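Local coordinates for Serine/threonine-protein kinase Tel1 (Chaetomium thermophilum, PDB 6SKY) that binds ATP and magnesium as a PI3K-related protein kinase of the ATM subfamily, and probably phosphorylates serine or threonine before glutamine in DNA damage signalling, at residues K2634-T2639 against R2829-S2834. Sequence-based numbering, arbitrary orientation.
Sequences KLHRET and REEAAS
H2636 and E2831 both leave their backbones with CG anti to the carbonyl carbon, and the E2831 chain bends at chi2 (-83°), which swings its carboxylate round to meet the imidazole. The two come from opposite directions, and NE2 of H2636 donates a hydrogen bond to OE2 of E2831. OE2 lies at the ring's edge, near its plane, while the carboxylate stands almost perpendicular to the imidazole, 88° between planes. NE2 of H2636 and OE2 of E2831 are modelled 2.4 Å apart, shorter than a normal hydrogen bond; at 2.8 Å resolution this exact length is doubtful and says nothing about strength. As modelled the bond is bent, 136° at the hydrogen, under the same caution. A weak hydrogen bond runs from OG of S2834 to OE1 of E2831, 3.4 Å. E2830 is a looser neighbour, its OE1 3.9 Å from ND1 of H2636. H2636 and E2831 each occupy the N-cap position of a helix, 2637-2641 and 2832-2843, so this surface bond ties two helix starts within the kinase domain, away from the nucleotide pocket. Two glutamates near one imidazole would probably raise its proton affinity; if protonated, H2636 would probably gain charge attraction to E2831 and, more weakly, E2830.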
loop_
_atom_site.group_PDB
_atom_site.type_symbol
_atom_site.label_atom_id
_atom_site.label_comp_id
_atom_site.label_asym_id
_atom_site.label_seq_id
_atom_site.Cartn_x
_atom_site.Cartn_y
_atom_site.Cartn_z
ATOM N N LYS A 2634 -10.695 -12.371 17.209
ATOM C CA LYS A 2634 -9.503 -12.707 17.983
ATOM C C LYS A 2634 -8.316 -13.130 17.135
ATOM O O LYS A 2634 -7.264 -13.437 17.697
ATOM C CB LYS A 2634 -9.794 -13.838 18.963
ATOM C CG LYS A 2634 -10.756 -13.504 20.053
ATOM C CD LYS A 2634 -10.740 -14.592 21.091
ATOM C CE LYS A 2634 -11.776 -14.350 22.163
ATOM N NZ LYS A 2634 -13.152 -14.649 21.692
ATOM N N LEU A 2635 -8.449 -13.178 15.819
ATOM C CA LEU A 2635 -7.403 -13.700 14.954
ATOM C C LEU A 2635 -6.530 -12.611 14.362
ATOM O O LEU A 2635 -5.686 -12.907 13.515
ATOM C CB LEU A 2635 -8.020 -14.526 13.831
ATOM C CG LEU A 2635 -8.982 -15.626 14.254
ATOM C CD1 LEU A 2635 -9.710 -16.161 13.050
ATOM C CD2 LEU A 2635 -8.231 -16.728 14.954
ATOM N N HIS A 2636 -6.709 -11.365 14.778
ATOM C CA HIS A 2636 -5.993 -10.242 14.203
ATOM C C HIS A 2636 -5.247 -9.491 15.288
ATOM O O HIS A 2636 -5.711 -9.385 16.418
ATOM C CB HIS A 2636 -6.947 -9.320 13.476
ATOM C CG HIS A 2636 -7.667 -9.990 12.354
ATOM N ND1 HIS A 2636 -7.285 -9.852 11.040
ATOM C CD2 HIS A 2636 -8.725 -10.830 12.351
ATOM C CE1 HIS A 2636 -8.087 -10.567 10.274
ATOM N NE2 HIS A 2636 -8.969 -11.170 11.046
ATOM N N ARG A 2637 -4.079 -8.968 14.930
ATOM C CA ARG A 2637 -3.182 -8.411 15.932
ATOM C C ARG A 2637 -3.790 -7.195 16.615
ATOM O O ARG A 2637 -3.688 -7.050 17.836
ATOM C CB ARG A 2637 -1.841 -8.076 15.280
ATOM C CG ARG A 2637 -1.022 -7.034 15.996
ATOM C CD ARG A 2637 0.181 -7.609 16.679
ATOM N NE ARG A 2637 0.776 -6.626 17.578
ATOM C CZ ARG A 2637 0.753 -6.710 18.904
ATOM N NH1 ARG A 2637 1.314 -5.765 19.640
ATOM N NH2 ARG A 2637 0.180 -7.744 19.496
ATOM N N GLU A 2638 -4.467 -6.336 15.857
ATOM C CA GLU A 2638 -4.929 -5.066 16.408
ATOM C C GLU A 2638 -6.161 -5.216 17.285
ATOM O O GLU A 2638 -6.281 -4.529 18.298
ATOM C CB GLU A 2638 -5.217 -4.082 15.284
ATOM C CG GLU A 2638 -3.991 -3.614 14.561
ATOM C CD GLU A 2638 -3.070 -2.801 15.437
ATOM O OE1 GLU A 2638 -3.508 -2.341 16.508
ATOM O OE2 GLU A 2638 -1.898 -2.616 15.054
ATOM N N THR A 2639 -7.097 -6.080 16.906
ATOM C CA THR A 2639 -8.277 -6.279 17.734
ATOM C C THR A 2639 -7.988 -7.178 18.919
ATOM O O THR A 2639 -8.610 -7.029 19.968
ATOM C CB THR A 2639 -9.408 -6.867 16.907
ATOM O OG1 THR A 2639 -8.949 -8.055 16.273
ATOM C CG2 THR A 2639 -9.843 -5.899 15.867
ATOM N N ARG A 2829 -13.756 -6.629 7.606
ATOM C CA ARG A 2829 -13.745 -6.787 6.160
ATOM C C ARG A 2829 -12.552 -7.588 5.663
ATOM O O ARG A 2829 -12.456 -7.832 4.462
ATOM C CB ARG A 2829 -13.804 -5.430 5.457
ATOM C CG ARG A 2829 -12.807 -4.448 5.921
ATOM C CD ARG A 2829 -12.542 -3.387 4.892
ATOM N NE ARG A 2829 -13.632 -2.439 4.739
ATOM C CZ ARG A 2829 -13.512 -1.300 4.072
ATOM N NH1 ARG A 2829 -14.540 -0.478 3.962
ATOM N NH2 ARG A 2829 -12.357 -0.987 3.519
ATOM N N GLU A 2830 -11.659 -8.015 6.545
ATOM C CA GLU A 2830 -10.642 -9.001 6.217
ATOM C C GLU A 2830 -11.061 -10.412 6.585
ATOM O O GLU A 2830 -10.264 -11.337 6.440
ATOM C CB GLU A 2830 -9.327 -8.658 6.912
ATOM C CG GLU A 2830 -8.486 -7.678 6.134
ATOM C CD GLU A 2830 -7.616 -6.813 7.017
ATOM O OE1 GLU A 2830 -7.381 -7.191 8.184
ATOM O OE2 GLU A 2830 -7.172 -5.744 6.544
ATOM N N GLU A 2831 -12.286 -10.591 7.066
ATOM C CA GLU A 2831 -12.859 -11.885 7.401
ATOM C C GLU A 2831 -14.201 -12.063 6.721
ATOM O O GLU A 2831 -15.071 -12.750 7.242
ATOM C CB GLU A 2831 -13.032 -12.042 8.907
ATOM C CG GLU A 2831 -11.778 -11.909 9.707
ATOM C CD GLU A 2831 -10.991 -13.190 9.762
ATOM O OE1 GLU A 2831 -11.590 -14.263 9.570
ATOM O OE2 GLU A 2831 -9.768 -13.127 9.999
ATOM N N ALA A 2832 -14.395 -11.427 5.568
ATOM C CA ALA A 2832 -15.698 -11.460 4.922
ATOM C C ALA A 2832 -16.064 -12.861 4.459
ATOM O O ALA A 2832 -17.250 -13.188 4.366
ATOM C CB ALA A 2832 -15.718 -10.485 3.756
ATOM N N ALA A 2833 -15.072 -13.705 4.187
ATOM C CA ALA A 2833 -15.354 -15.084 3.807
ATOM C C ALA A 2833 -15.918 -15.878 4.976
ATOM O O ALA A 2833 -16.870 -16.646 4.810
ATOM C CB ALA A 2833 -14.090 -15.743 3.273
ATOM N N SER A 2834 -15.353 -15.703 6.171
ATOM C CA SER A 2834 -15.858 -16.408 7.343
ATOM C C SER A 2834 -17.233 -15.899 7.758
ATOM O O SER A 2834 -18.085 -16.679 8.196
ATOM C CB SER A 2834 -14.867 -16.272 8.486
ATOM O OG SER A 2834 -13.573 -16.653 8.073
#